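PDB 3M1R: formimidoylglutamase from Bacillus subtilis, which hydrolyses N-formimidoyl-L-glutamate to L-glutamate and formamide in histidine degradation, using two manganese ions per subunit. Local coordinates for residues V45-S51 against G127-I132; W121-L126 against V283-I288; S252-P258 against L295-T301. One frame throughout, in Å; residues are numbered along the deposited sequence.

Contact 1 of 3, residues V45-S51 against G127-I132; sequences VPLSKSS and GGDNSI. With CA (calcium ion), chain B.
Ser50, Ser51 and Ser131 close round the carboxylate of Asp129. Its oxygen OD2 takes two hydroxyls from 45-51: Ser50 OG donates to Asp129 OD2 over 2.6 Å through the syn lone pair, while Ser51 OG comes to Asp129 OD2 on the anti side at 3.0 Å, 28° out of the carboxylate plane. The other oxygen is held from its own loop. Ser131 OG uses the syn lone pair of Asp129 OD1 at 2.7 Å, and the backbone N of Ser131 meets that OD1 from above the plane, closing an Asx turn. Four donors thus fix the rotation of the group. With chi1 at 68°, Asp129 CG lies between its backbone N and carbonyl carbon, which carries the carboxylate to the serines, and Asp129 N bonds to Leu47 O at 2.7 Å. Nearer the strand ends Val45 and Ile132 meet tip to tip, Val45 CG1 3.6 Å from Ile132 CG2, whereas Leu47 slides past Ile132 in the opposite direction. A cis peptide joins Gly127 to Gly128, whose CA lies 3.0 Å from Val45 O. Next to the gripped aspartate, Asn130 binds a calcium ion together with Asp153, Asp157 and Asp245, a position consistent with the first manganese. Both segments are loops leaving the C-terminal ends of parallel strands, the place where the arginase fold builds its metal site.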
ATOM      1  N   VAL D  45      -4.727 -26.254   6.731  1.00 42.52           N
ATOM      2  CA  VAL D  45      -3.477 -26.551   7.445  1.00 37.42           C
ATOM      3  C   VAL D  45      -2.640 -25.270   7.494  1.00 39.59           C
ATOM      4  O   VAL D  45      -1.754 -25.073   6.666  1.00 41.43           O
ATOM      5  CB  VAL D  45      -2.657 -27.640   6.734  1.00 38.85           C
ATOM      6  CG1 VAL D  45      -1.380 -27.990   7.537  1.00 41.92           C
ATOM      7  CG2 VAL D  45      -3.501 -28.881   6.480  1.00 33.62           C
ATOM      8  N   PRO D  46      -2.944 -24.383   8.450  1.00 34.51           N
ATOM      9  CA  PRO D  46      -2.353 -23.047   8.529  1.00 35.91           C
ATOM     10  C   PRO D  46      -0.948 -23.034   9.145  1.00 38.22           C
ATOM     11  O   PRO D  46      -0.741 -22.334  10.134  1.00 40.48           O
ATOM     12  CB  PRO D  46      -3.319 -22.290   9.454  1.00 37.27           C
ATOM     13  CG  PRO D  46      -4.261 -23.334  10.030  1.00 40.32           C
ATOM     14  CD  PRO D  46      -3.806 -24.673   9.603  1.00 41.73           C
ATOM     15  N   LEU D  47      -0.015 -23.791   8.578  1.00 39.68           N
ATOM     16  CA  LEU D  47       1.369 -23.803   9.052  1.00 46.16           C
ATOM     17  C   LEU D  47       2.248 -22.975   8.124  1.00 46.25           C
ATOM     18  O   LEU D  47       2.262 -23.192   6.911  1.00 40.87           O
ATOM     19  CB  LEU D  47       1.898 -25.238   9.130  1.00 45.81           C
ATOM     20  CG  LEU D  47       3.346 -25.492   9.571  1.00 43.55           C
ATOM     21  CD1 LEU D  47       3.513 -25.294  11.062  1.00 47.50           C
ATOM     22  CD2 LEU D  47       3.769 -26.889   9.214  1.00 38.02           C
ATOM     23  N   SER D  48       2.987 -22.029   8.688  1.00 47.25           N
ATOM     24  CA  SER D  48       3.900 -21.245   7.878  1.00 47.05           C
ATOM     25  C   SER D  48       5.183 -20.879   8.610  1.00 44.87           C
ATOM     26  O   SER D  48       6.038 -20.193   8.052  1.00 41.52           O
ATOM     27  CB  SER D  48       3.208 -19.979   7.345  1.00 55.23           C
ATOM     28  OG  SER D  48       2.699 -19.181   8.402  1.00 61.61           O
ATOM     29  N   LYS D  49       5.329 -21.328   9.850  1.00 47.64           N
ATOM     30  CA  LYS D  49       6.527 -20.979  10.615  1.00 57.11           C
ATOM     31  C   LYS D  49       7.728 -21.846  10.244  1.00 62.54           C
ATOM     32  O   LYS D  49       8.860 -21.546  10.625  1.00 63.52           O
ATOM     33  CB  LYS D  49       6.256 -20.993  12.124  1.00 56.93           C
ATOM     34  CG  LYS D  49       5.779 -19.641  12.641  1.00 60.98           C
ATOM     35  CD  LYS D  49       5.215 -19.723  14.050  1.00 64.63           C
ATOM     36  CE  LYS D  49       4.570 -18.406  14.445  1.00 64.08           C
ATOM     37  NZ  LYS D  49       3.806 -18.490  15.722  1.00 67.11           N
ATOM     38  N   SER D  50       7.473 -22.907   9.484  1.00 62.10           N
ATOM     39  CA  SER D  50       8.535 -23.786   8.990  1.00 67.51           C
ATOM     40  C   SER D  50       9.252 -23.167   7.795  1.00 63.37           C
ATOM     41  O   SER D  50      10.363 -23.571   7.437  1.00 63.08           O
ATOM     42  CB  SER D  50       7.963 -25.151   8.607  1.00 68.87           C
ATOM     43  OG  SER D  50       6.695 -24.993   8.001  1.00 71.34           O
ATOM     44  N   SER D  51       8.610 -22.166   7.199  1.00 62.06           N
ATOM     45  CA  SER D  51       9.177 -21.461   6.055  1.00 61.21           C
ATOM     46  C   SER D  51      10.559 -20.877   6.343  1.00 57.43           C
ATOM     47  O   SER D  51      10.784 -20.225   7.367  1.00 58.21           O
ATOM     48  CB  SER D  51       8.230 -20.354   5.563  1.00 63.03           C
ATOM     49  OG  SER D  51       7.020 -20.885   5.054  1.00 59.45           O
ATOM     50  N   GLY D 127      -3.101 -25.346   2.281  1.00 34.68           N
ATOM     51  CA  GLY D 127      -1.942 -24.894   3.040  1.00 37.84           C
ATOM     52  C   GLY D 127      -2.063 -23.408   3.353  1.00 33.90           C
ATOM     53  O   GLY D 127      -2.968 -22.742   2.843  1.00 31.22           O
ATOM     54  N   GLY D 128      -1.154 -22.878   4.170  1.00 31.80           N
ATOM     55  CA  GLY D 128      -0.019 -23.628   4.673  1.00 29.85           C
ATOM     56  C   GLY D 128       1.159 -23.579   3.717  1.00 30.66           C
ATOM     57  O   GLY D 128       0.991 -23.370   2.525  1.00 33.42           O
ATOM     58  N   ASP D 129       2.360 -23.775   4.241  1.00 34.34           N
ATOM     59  CA  ASP D 129       3.552 -23.681   3.413  1.00 39.67           C
ATOM     60  C   ASP D 129       3.940 -25.050   2.863  1.00 31.81           C
ATOM     61  O   ASP D 129       3.266 -26.037   3.125  1.00 29.72           O
ATOM     62  CB  ASP D 129       4.706 -23.036   4.190  1.00 40.66           C
ATOM     63  CG  ASP D 129       5.208 -23.905   5.319  1.00 46.52           C
ATOM     64  OD1 ASP D 129       5.023 -25.144   5.256  1.00 43.37           O
ATOM     65  OD2 ASP D 129       5.789 -23.342   6.278  1.00 50.96           O
ATOM     66  N   ASN D 130       5.035 -25.113   2.115  1.00 36.06           N
ATOM     67  CA  ASN D 130       5.364 -26.339   1.408  1.00 44.01           C
ATOM     68  C   ASN D 130       5.700 -27.503   2.333  1.00 40.74           C
ATOM     69  O   ASN D 130       5.584 -28.668   1.942  1.00 42.20           O
ATOM     70  CB  ASN D 130       6.472 -26.117   0.364  1.00 49.13           C
ATOM     71  CG  ASN D 130       6.241 -26.942  -0.908  1.00 58.73           C
ATOM     72  OD1 ASN D 130       6.688 -26.568  -1.994  1.00 52.57           O
ATOM     73  ND2 ASN D 130       5.512 -28.071  -0.773  1.00 58.64           N
ATOM     74  N   SER D 131       6.094 -27.194   3.564  1.00 33.28           N
ATOM     75  CA  SER D 131       6.566 -28.245   4.472  1.00 32.36           C
ATOM     76  C   SER D 131       5.477 -29.261   4.830  1.00 33.35           C
ATOM     77  O   SER D 131       5.791 -30.361   5.249  1.00 41.54           O
ATOM     78  CB  SER D 131       7.122 -27.631   5.753  1.00 37.04           C
ATOM     79  OG  SER D 131       6.068 -27.204   6.591  1.00 40.86           O
ATOM     80  N   ILE D 132       4.199 -28.892   4.670  1.00 35.16           N
ATOM     81  CA  ILE D 132       3.103 -29.776   5.080  1.00 35.68           C
ATOM     82  C   ILE D 132       3.005 -31.019   4.210  1.00 42.79           C
ATOM     83  O   ILE D 132       2.374 -31.995   4.600  1.00 44.56           O
ATOM     84  CB  ILE D 132       1.708 -29.063   5.097  1.00 31.73           C
ATOM     85  CG1 ILE D 132       1.145 -28.905   3.681  1.00 30.61           C
ATOM     86  CG2 ILE D 132       1.803 -27.702   5.792  1.00 35.79           C
ATOM     87  CD1 ILE D 132      -0.327 -28.455   3.640  1.00 29.28           C
TER
HETATM   88 CA    CA B 322       8.486 -25.816  -3.356  1.00 84.93          CA

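Contact 2 of 3, residues W121-L126 against V283-I288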
ATOM      1  N   TRP D 121     -13.327 -40.265   1.833  1.00 54.03           N
ATOM      2  CA  TRP D 121     -12.882 -38.862   1.811  1.00 48.46           C
ATOM      3  C   TRP D 121     -11.748 -38.625   0.813  1.00 46.41           C
ATOM      4  O   TRP D 121     -10.757 -39.357   0.777  1.00 52.80           O
ATOM      5  CB  TRP D 121     -12.470 -38.388   3.206  1.00 44.67           C
ATOM      6  CG  TRP D 121     -11.930 -36.978   3.235  1.00 47.47           C
ATOM      7  CD1 TRP D 121     -12.437 -35.889   2.580  1.00 47.32           C
ATOM      8  CD2 TRP D 121     -10.801 -36.513   3.965  1.00 47.33           C
ATOM      9  NE1 TRP D 121     -11.693 -34.782   2.855  1.00 48.67           N
ATOM     10  CE2 TRP D 121     -10.676 -35.136   3.710  1.00 49.82           C
ATOM     11  CE3 TRP D 121      -9.877 -37.127   4.823  1.00 54.47           C
ATOM     12  CZ2 TRP D 121      -9.670 -34.364   4.261  1.00 47.30           C
ATOM     13  CZ3 TRP D 121      -8.876 -36.361   5.377  1.00 52.37           C
ATOM     14  CH2 TRP D 121      -8.777 -34.994   5.092  1.00 51.49           C
ATOM     15  N   VAL D 122     -11.925 -37.610  -0.018  1.00 46.15           N
ATOM     16  CA  VAL D 122     -10.873 -37.149  -0.910  1.00 45.22           C
ATOM     17  C   VAL D 122     -10.502 -35.745  -0.472  1.00 44.00           C
ATOM     18  O   VAL D 122     -11.246 -34.806  -0.715  1.00 47.68           O
ATOM     19  CB  VAL D 122     -11.354 -37.103  -2.362  1.00 47.29           C
ATOM     20  CG1 VAL D 122     -10.245 -36.571  -3.271  1.00 43.09           C
ATOM     21  CG2 VAL D 122     -11.821 -38.482  -2.802  1.00 40.95           C
ATOM     22  N   PRO D 123      -9.357 -35.603   0.206  1.00 43.61           N
ATOM     23  CA  PRO D 123      -8.950 -34.315   0.774  1.00 38.01           C
ATOM     24  C   PRO D 123      -8.739 -33.183  -0.242  1.00 42.29           C
ATOM     25  O   PRO D 123      -8.104 -33.374  -1.272  1.00 46.74           O
ATOM     26  CB  PRO D 123      -7.632 -34.648   1.479  1.00 38.31           C
ATOM     27  CG  PRO D 123      -7.764 -36.097   1.842  1.00 40.30           C
ATOM     28  CD  PRO D 123      -8.512 -36.715   0.684  1.00 39.66           C
ATOM     29  N   LEU D 124      -9.300 -32.017   0.069  1.00 36.26           N
ATOM     30  CA  LEU D 124      -8.949 -30.772  -0.591  1.00 38.61           C
ATOM     31  C   LEU D 124      -8.212 -29.985   0.468  1.00 43.67           C
ATOM     32  O   LEU D 124      -8.830 -29.338   1.309  1.00 46.18           O
ATOM     33  CB  LEU D 124     -10.191 -30.008  -1.067  1.00 40.06           C
ATOM     34  CG  LEU D 124     -10.769 -30.426  -2.433  1.00 45.13           C
ATOM     35  CD1 LEU D 124     -10.919 -31.926  -2.521  1.00 42.61           C
ATOM     36  CD2 LEU D 124     -12.095 -29.749  -2.717  1.00 48.17           C
ATOM     37  N   ILE D 125      -6.887 -30.081   0.448  1.00 41.15           N
ATOM     38  CA  ILE D 125      -6.061 -29.486   1.493  1.00 37.21           C
ATOM     39  C   ILE D 125      -5.619 -28.062   1.171  1.00 32.59           C
ATOM     40  O   ILE D 125      -4.982 -27.792   0.145  1.00 35.75           O
ATOM     41  CB  ILE D 125      -4.809 -30.346   1.784  1.00 31.15           C
ATOM     42  CG1 ILE D 125      -5.191 -31.821   1.860  1.00 33.86           C
ATOM     43  CG2 ILE D 125      -4.127 -29.875   3.066  1.00 25.58           C
ATOM     44  CD1 ILE D 125      -3.998 -32.782   1.891  1.00 37.28           C
ATOM     45  N   LEU D 126      -5.951 -27.147   2.065  1.00 30.28           N
ATOM     46  CA  LEU D 126      -5.487 -25.753   1.950  1.00 27.28           C
ATOM     47  C   LEU D 126      -4.289 -25.477   2.866  1.00 30.36           C
ATOM     48  O   LEU D 126      -4.435 -25.378   4.086  1.00 32.42           O
ATOM     49  CB  LEU D 126      -6.635 -24.788   2.275  1.00 30.59           C
ATOM     50  CG  LEU D 126      -7.724 -24.494   1.216  1.00 40.45           C
ATOM     51  CD1 LEU D 126      -7.859 -25.600   0.189  1.00 40.89           C
ATOM     52  CD2 LEU D 126      -9.085 -24.160   1.846  1.00 33.83           C
ATOM     53  N   VAL D 283      -7.613 -40.708  -7.811  1.00 49.89           N
ATOM     54  CA  VAL D 283      -7.090 -39.468  -7.272  1.00 51.44           C
ATOM     55  C   VAL D 283      -7.417 -39.421  -5.789  1.00 54.68           C
ATOM     56  O   VAL D 283      -8.576 -39.347  -5.406  1.00 53.81           O
ATOM     57  CB  VAL D 283      -7.705 -38.259  -7.964  1.00 51.16           C
ATOM     58  CG1 VAL D 283      -7.061 -36.989  -7.447  1.00 39.22           C
ATOM     59  CG2 VAL D 283      -7.520 -38.366  -9.457  1.00 54.36           C
ATOM     60  N   ALA D 284      -6.392 -39.475  -4.951  1.00 57.88           N
ATOM     61  CA  ALA D 284      -6.598 -39.602  -3.512  1.00 59.23           C
ATOM     62  C   ALA D 284      -6.743 -38.252  -2.799  1.00 56.49           C
ATOM     63  O   ALA D 284      -7.236 -38.192  -1.678  1.00 54.94           O
ATOM     64  CB  ALA D 284      -5.468 -40.417  -2.887  1.00 56.82           C
ATOM     65  N   GLY D 285      -6.307 -37.173  -3.445  1.00 53.14           N
ATOM     66  CA  GLY D 285      -6.335 -35.865  -2.814  1.00 39.42           C
ATOM     67  C   GLY D 285      -5.618 -34.781  -3.598  1.00 37.17           C
ATOM     68  O   GLY D 285      -4.937 -35.041  -4.588  1.00 39.22           O
ATOM     69  N   ILE D 286      -5.814 -33.542  -3.172  1.00 31.00           N
ATOM     70  CA  ILE D 286      -5.089 -32.433  -3.734  1.00 34.77           C
ATOM     71  C   ILE D 286      -4.788 -31.451  -2.599  1.00 39.76           C
ATOM     72  O   ILE D 286      -5.599 -31.257  -1.672  1.00 39.82           O
ATOM     73  CB  ILE D 286      -5.854 -31.763  -4.904  1.00 37.74           C
ATOM     74  CG1 ILE D 286      -5.015 -30.644  -5.531  1.00 41.37           C
ATOM     75  CG2 ILE D 286      -7.210 -31.231  -4.449  1.00 28.70           C
ATOM     76  CD1 ILE D 286      -5.673 -29.991  -6.743  1.00 41.89           C
ATOM     77  N   GLU D 287      -3.603 -30.862  -2.653  1.00 39.21           N
ATOM     78  CA  GLU D 287      -3.227 -29.833  -1.697  1.00 37.15           C
ATOM     79  C   GLU D 287      -2.714 -28.621  -2.453  1.00 38.02           C
ATOM     80  O   GLU D 287      -2.145 -28.740  -3.529  1.00 42.89           O
ATOM     81  CB  GLU D 287      -2.159 -30.353  -0.736  1.00 35.19           C
ATOM     82  CG  GLU D 287      -0.837 -30.609  -1.418  1.00 40.56           C
ATOM     83  CD  GLU D 287       0.186 -31.255  -0.489  1.00 50.03           C
ATOM     84  OE1 GLU D 287      -0.172 -31.609   0.655  1.00 47.52           O
ATOM     85  OE2 GLU D 287       1.349 -31.416  -0.909  1.00 54.53           O
ATOM     86  N   ILE D 288      -2.936 -27.449  -1.883  1.00 38.08           N
ATOM     87  CA  ILE D 288      -2.395 -26.226  -2.440  1.00 43.07           C
ATOM     88  C   ILE D 288      -1.504 -25.568  -1.403  1.00 41.41           C
ATOM     89  O   ILE D 288      -1.921 -25.349  -0.259  1.00 41.34           O
ATOM     90  CB  ILE D 288      -3.515 -25.284  -2.831  1.00 41.17           C
ATOM     91  CG1 ILE D 288      -4.396 -25.976  -3.876  1.00 32.10           C
ATOM     92  CG2 ILE D 288      -2.946 -23.948  -3.345  1.00 28.24           C
ATOM     93  CD1 ILE D 288      -5.629 -25.196  -4.191  1.00 35.81           C
TER
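Ile125 N gives its hydrogen to Ile286 O in a short, nearly straight bond of 2.7 Å and 173°. Two more rungs flank it: Ile286 N to Pro123 O at 3.0 Å, and Ile288 N to Ile125 O at 2.9 Å. This alternation marks parallel strands, here 7° apart and neighbours in the middle of the arginase-fold sheet, with strand 39-45 beyond 121-127 and strand 239-245 beyond 283-289. Pro123 has no N-H to give to Ala284 O, against which its CD lies at 3.1 Å. On one face of the sheet Ile125 and Glu287 lie side by side, pointing the same way, CB to CB 3.7 Å; on the opposite face stand Leu124, Leu126, Ile286 and Ile288. Helix 300-318 packs over this second face, Leu313 on Leu124, Leu309 on Leu126 and Ile288. Glu287 extends beyond CG until its carboxylate reaches the hydroxyls of Ser243, Ser133 and Thr136. Backbone bonds therefore bind the strands and apolar side chains line the Leu124 face, while the Ile125 face also carries a buried acid satisfied by hydroxyls beyond the two strands, close to the metal-binding Asn130.

Contact 3 of 3, residues S252-P258 against L295-T301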
ATOM      1  N   SER D 252       3.753 -12.883 -12.598  1.00 29.42           N
ATOM      2  CA  SER D 252       2.663 -12.001 -13.040  1.00 31.05           C
ATOM      3  C   SER D 252       1.269 -12.590 -12.764  1.00 33.82           C
ATOM      4  O   SER D 252       0.299 -11.843 -12.658  1.00 36.07           O
ATOM      5  CB  SER D 252       2.825 -11.584 -14.511  1.00 32.89           C
ATOM      6  OG  SER D 252       2.770 -12.706 -15.385  1.00 41.77           O
ATOM      7  N   HIS D 253       1.185 -13.918 -12.627  1.00 27.39           N
ATOM      8  CA  HIS D 253      -0.082 -14.615 -12.370  1.00 27.07           C
ATOM      9  C   HIS D 253      -0.278 -14.969 -10.896  1.00 29.06           C
ATOM     10  O   HIS D 253      -1.411 -15.132 -10.445  1.00 31.53           O
ATOM     11  CB  HIS D 253      -0.191 -15.901 -13.227  1.00 28.84           C
ATOM     12  CG  HIS D 253      -0.468 -15.643 -14.670  1.00 29.25           C
ATOM     13  ND1 HIS D 253      -1.531 -16.215 -15.351  1.00 33.06           N
ATOM     14  CD2 HIS D 253       0.163 -14.841 -15.569  1.00 30.62           C
ATOM     15  CE1 HIS D 253      -1.529 -15.786 -16.601  1.00 32.23           C
ATOM     16  NE2 HIS D 253      -0.520 -14.952 -16.758  1.00 34.16           N
ATOM     17  N   ALA D 254       0.817 -15.095 -10.149  1.00 31.11           N
ATOM     18  CA  ALA D 254       0.740 -15.337  -8.702  1.00 31.06           C
ATOM     19  C   ALA D 254       1.733 -14.466  -7.926  1.00 27.84           C
ATOM     20  O   ALA D 254       2.755 -14.968  -7.466  1.00 29.37           O
ATOM     21  CB  ALA D 254       0.987 -16.818  -8.395  1.00 31.67           C
ATOM     22  N   PRO D 255       1.440 -13.159  -7.785  1.00 29.68           N
ATOM     23  CA  PRO D 255       2.386 -12.264  -7.096  1.00 26.68           C
ATOM     24  C   PRO D 255       2.444 -12.557  -5.607  1.00 31.58           C
ATOM     25  O   PRO D 255       3.315 -12.061  -4.934  1.00 32.50           O
ATOM     26  CB  PRO D 255       1.782 -10.863  -7.325  1.00 25.36           C
ATOM     27  CG  PRO D 255       0.317 -11.110  -7.499  1.00 24.20           C
ATOM     28  CD  PRO D 255       0.280 -12.418  -8.322  1.00 28.25           C
ATOM     29  N   GLY D 256       1.509 -13.351  -5.099  1.00 34.73           N
ATOM     30  CA  GLY D 256       1.454 -13.619  -3.675  1.00 29.86           C
ATOM     31  C   GLY D 256       2.160 -14.869  -3.189  1.00 40.16           C
ATOM     32  O   GLY D 256       1.832 -15.358  -2.114  1.00 45.46           O
ATOM     33  N   CYS D 257       3.097 -15.416  -3.966  1.00 37.32           N
ATOM     34  CA  CYS D 257       3.903 -16.540  -3.473  1.00 32.44           C
ATOM     35  C   CYS D 257       5.231 -16.020  -2.925  1.00 38.28           C
ATOM     36  O   CYS D 257       5.827 -15.110  -3.504  1.00 31.85           O
ATOM     37  CB  CYS D 257       4.184 -17.553  -4.584  1.00 35.67           C
ATOM     38  SG  CYS D 257       2.692 -18.278  -5.337  1.00 44.63           S
ATOM     39  N   PRO D 258       5.716 -16.608  -1.820  1.00 35.34           N
ATOM     40  CA  PRO D 258       7.011 -16.123  -1.336  1.00 38.71           C
ATOM     41  C   PRO D 258       8.078 -16.115  -2.426  1.00 37.15           C
ATOM     42  O   PRO D 258       8.638 -15.054  -2.700  1.00 34.51           O
ATOM     43  CB  PRO D 258       7.340 -17.093  -0.190  1.00 44.63           C
ATOM     44  CG  PRO D 258       5.934 -17.520   0.318  1.00 37.72           C
ATOM     45  CD  PRO D 258       5.162 -17.673  -0.960  1.00 35.92           C
ATOM     46  N   LEU D 295       1.555 -11.108   0.973  1.00 24.06           N
ATOM     47  CA  LEU D 295       2.440 -10.689  -0.102  1.00 26.84           C
ATOM     48  C   LEU D 295       1.626 -10.420  -1.384  1.00 30.91           C
ATOM     49  O   LEU D 295       2.192 -10.004  -2.402  1.00 28.44           O
ATOM     50  CB  LEU D 295       3.458 -11.794  -0.378  1.00 24.59           C
ATOM     51  CG  LEU D 295       4.878 -11.795   0.183  1.00 36.63           C
ATOM     52  CD1 LEU D 295       5.130 -10.702   1.231  1.00 34.41           C
ATOM     53  CD2 LEU D 295       5.203 -13.171   0.705  1.00 34.32           C
ATOM     54  N   ASP D 296       0.305 -10.650  -1.336  1.00 23.67           N
ATOM     55  CA  ASP D 296      -0.502 -10.708  -2.573  1.00 21.59           C
ATOM     56  C   ASP D 296      -0.962  -9.328  -3.046  1.00 25.98           C
ATOM     57  O   ASP D 296      -1.039  -8.383  -2.264  1.00 27.94           O
ATOM     58  CB  ASP D 296      -1.729 -11.608  -2.376  1.00 23.55           C
ATOM     59  CG  ASP D 296      -2.218 -12.271  -3.688  1.00 24.24           C
ATOM     60  OD1 ASP D 296      -1.549 -12.130  -4.747  1.00 23.03           O
ATOM     61  OD2 ASP D 296      -3.267 -12.974  -3.635  1.00 25.67           O
ATOM     62  N   PHE D 297      -1.279  -9.207  -4.329  1.00 29.16           N
ATOM     63  CA  PHE D 297      -2.019  -8.037  -4.760  1.00 27.60           C
ATOM     64  C   PHE D 297      -3.505  -8.343  -4.697  1.00 22.93           C
ATOM     65  O   PHE D 297      -3.977  -9.258  -5.362  1.00 27.20           O
ATOM     66  CB  PHE D 297      -1.642  -7.567  -6.160  1.00 34.74           C
ATOM     67  CG  PHE D 297      -2.380  -6.334  -6.564  1.00 36.73           C
ATOM     68  CD1 PHE D 297      -3.553  -6.422  -7.309  1.00 36.47           C
ATOM     69  CD2 PHE D 297      -1.951  -5.093  -6.133  1.00 35.39           C
ATOM     70  CE1 PHE D 297      -4.259  -5.277  -7.650  1.00 33.21           C
ATOM     71  CE2 PHE D 297      -2.652  -3.934  -6.477  1.00 37.83           C
ATOM     72  CZ  PHE D 297      -3.807  -4.031  -7.244  1.00 35.02           C
ATOM     73  N   ARG D 298      -4.241  -7.529  -3.946  1.00 26.03           N
ATOM     74  CA  ARG D 298      -5.601  -7.848  -3.562  1.00 28.72           C
ATOM     75  C   ARG D 298      -5.549  -9.285  -3.066  1.00 34.76           C
ATOM     76  O   ARG D 298      -4.730  -9.591  -2.192  1.00 34.73           O
ATOM     77  CB  ARG D 298      -6.578  -7.637  -4.728  1.00 30.58           C
ATOM     78  CG  ARG D 298      -6.697  -6.147  -5.142  1.00 37.56           C
ATOM     79  CD  ARG D 298      -7.535  -5.970  -6.396  1.00 29.66           C
ATOM     80  NE  ARG D 298      -8.923  -6.387  -6.185  1.00 28.11           N
ATOM     81  CZ  ARG D 298      -9.855  -6.375  -7.139  1.00 29.43           C
ATOM     82  NH1 ARG D 298      -9.542  -5.983  -8.363  1.00 27.35           N
ATOM     83  NH2 ARG D 298     -11.104  -6.742  -6.867  1.00 24.89           N
ATOM     84  N   ASP D 299      -6.375 -10.170  -3.620  1.00 29.14           N
ATOM     85  CA  ASP D 299      -6.273 -11.592  -3.273  1.00 28.46           C
ATOM     86  C   ASP D 299      -6.166 -12.468  -4.526  1.00 27.37           C
ATOM     87  O   ASP D 299      -6.659 -13.592  -4.546  1.00 27.07           O
ATOM     88  CB  ASP D 299      -7.455 -12.050  -2.405  1.00 25.77           C
ATOM     89  CG  ASP D 299      -8.811 -11.940  -3.127  1.00 38.02           C
ATOM     90  OD1 ASP D 299      -8.911 -11.202  -4.132  1.00 44.92           O
ATOM     91  OD2 ASP D 299      -9.791 -12.588  -2.682  1.00 39.38           O
HETATM   92  N   MSE D 300      -5.506 -11.935  -5.545  1.00 27.24           N
HETATM   93  CA  MSE D 300      -5.347 -12.586  -6.839  1.00 27.05           C
HETATM   94  C   MSE D 300      -4.891 -14.010  -6.735  1.00 29.45           C
HETATM   95  O   MSE D 300      -5.349 -14.852  -7.494  1.00 26.59           O
HETATM   96  CB  MSE D 300      -4.290 -11.881  -7.671  1.00 29.76           C
HETATM   97  CG  MSE D 300      -4.785 -10.668  -8.443  1.00 44.97           C
HETATM   98 SE   MSE D 300      -3.268  -9.797  -9.350  0.72 40.42          SE
HETATM   99  CE  MSE D 300      -2.674 -11.309 -10.443  1.00 23.54           C
ATOM    100  N   THR D 301      -3.939 -14.261  -5.843  1.00 23.10           N
ATOM    101  CA  THR D 301      -3.321 -15.567  -5.757  1.00 24.45           C
ATOM    102  C   THR D 301      -4.221 -16.530  -4.991  1.00 27.54           C
ATOM    103  O   THR D 301      -4.245 -17.713  -5.284  1.00 32.14           O
ATOM    104  CB  THR D 301      -1.890 -15.499  -5.158  1.00 26.19           C
ATOM    105  OG1 THR D 301      -1.132 -14.483  -5.841  1.00 28.68           O
ATOM    106  CG2 THR D 301      -1.193 -16.843  -5.355  1.00 24.98           C
TER
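Pro255 supplies the apolar centre, its ring wedged among Met300, Phe297 and Thr301. The selenomethionine Met300 crosses the proline at about a right angle and lays CE 3.8 Å from Pro255 CD; a bend at chi3, 59°, turns that methyl back toward the 252-258 loop, where it also lies near Ser252 O. Of the Phe297 side chain it is CB that comes near, 4.3 Å from Pro255 CG, while the ring leads away; the residue packs on Leu295 of the third subunit. Beside the proline, Thr301 CG2 rests on Ala254 CB at 3.7 Å and reaches the sulfur of Cys257 more loosely. At the far end Leu295 CD2 lies over Pro258 CA at 4.0 Å.

Toward the polar edge Thr301 shows its second branch. With chi1 at -50° OG1 is anti to the carbonyl carbon and CG2 anti to the backbone N, which turns the hydroxyl to Gly256 N and leaves the methyl to Ala254. Gly256 N, within the turn from Ala254 to Cys257, donates to Thr301 OG1 over 3.0 Å, and that hydroxyl in turn donates to Asp296 OD1 at 2.6 Å, approaching from above the carboxylate plane. Asp296 OD2 takes Thr301 N at 2.6 Å through the syn lone pair, and the two bonds together hold the carboxylate against the first turn of helix 300-318.

Arg298 leaves the contact to bond Pro255 O, Cys257 O and Pro258 O of the third subunit, and Arg298 of the fourth subunit does the same to this chain. Cys257 lies next to Asp247, a metal ligand. The 252-258 loop, following strand 239-245, thus sits over the start of helix 300-318 at the metal-binding end of the sheet, before the chain enters helix 267-278.

How the contacts relate
From the N terminus, strand 39-45 runs into contact 1, and the loop closes at 127-132 after helix 60-69, strand 87-93 and helix 100-117. Strand 121-127 opens contact 2 before that closure and waits until strand 283-289 to finish it, so the two cross. Contact 3 opens at 252-258 within the span of contact 2 and closes beyond it at 295-301, crossing it too; contacts 1 and 3 follow in series. Contacts 1 and 2 touch through probable backbone hydrogen bonds, Val45 N to Leu126 O and Gly127 N to Ile288 O. Contact 3, joining a sheet-end loop to the last helix, touches neither: nearest atoms are about 6 Å from contact 1 and about 7 Å from contact 2.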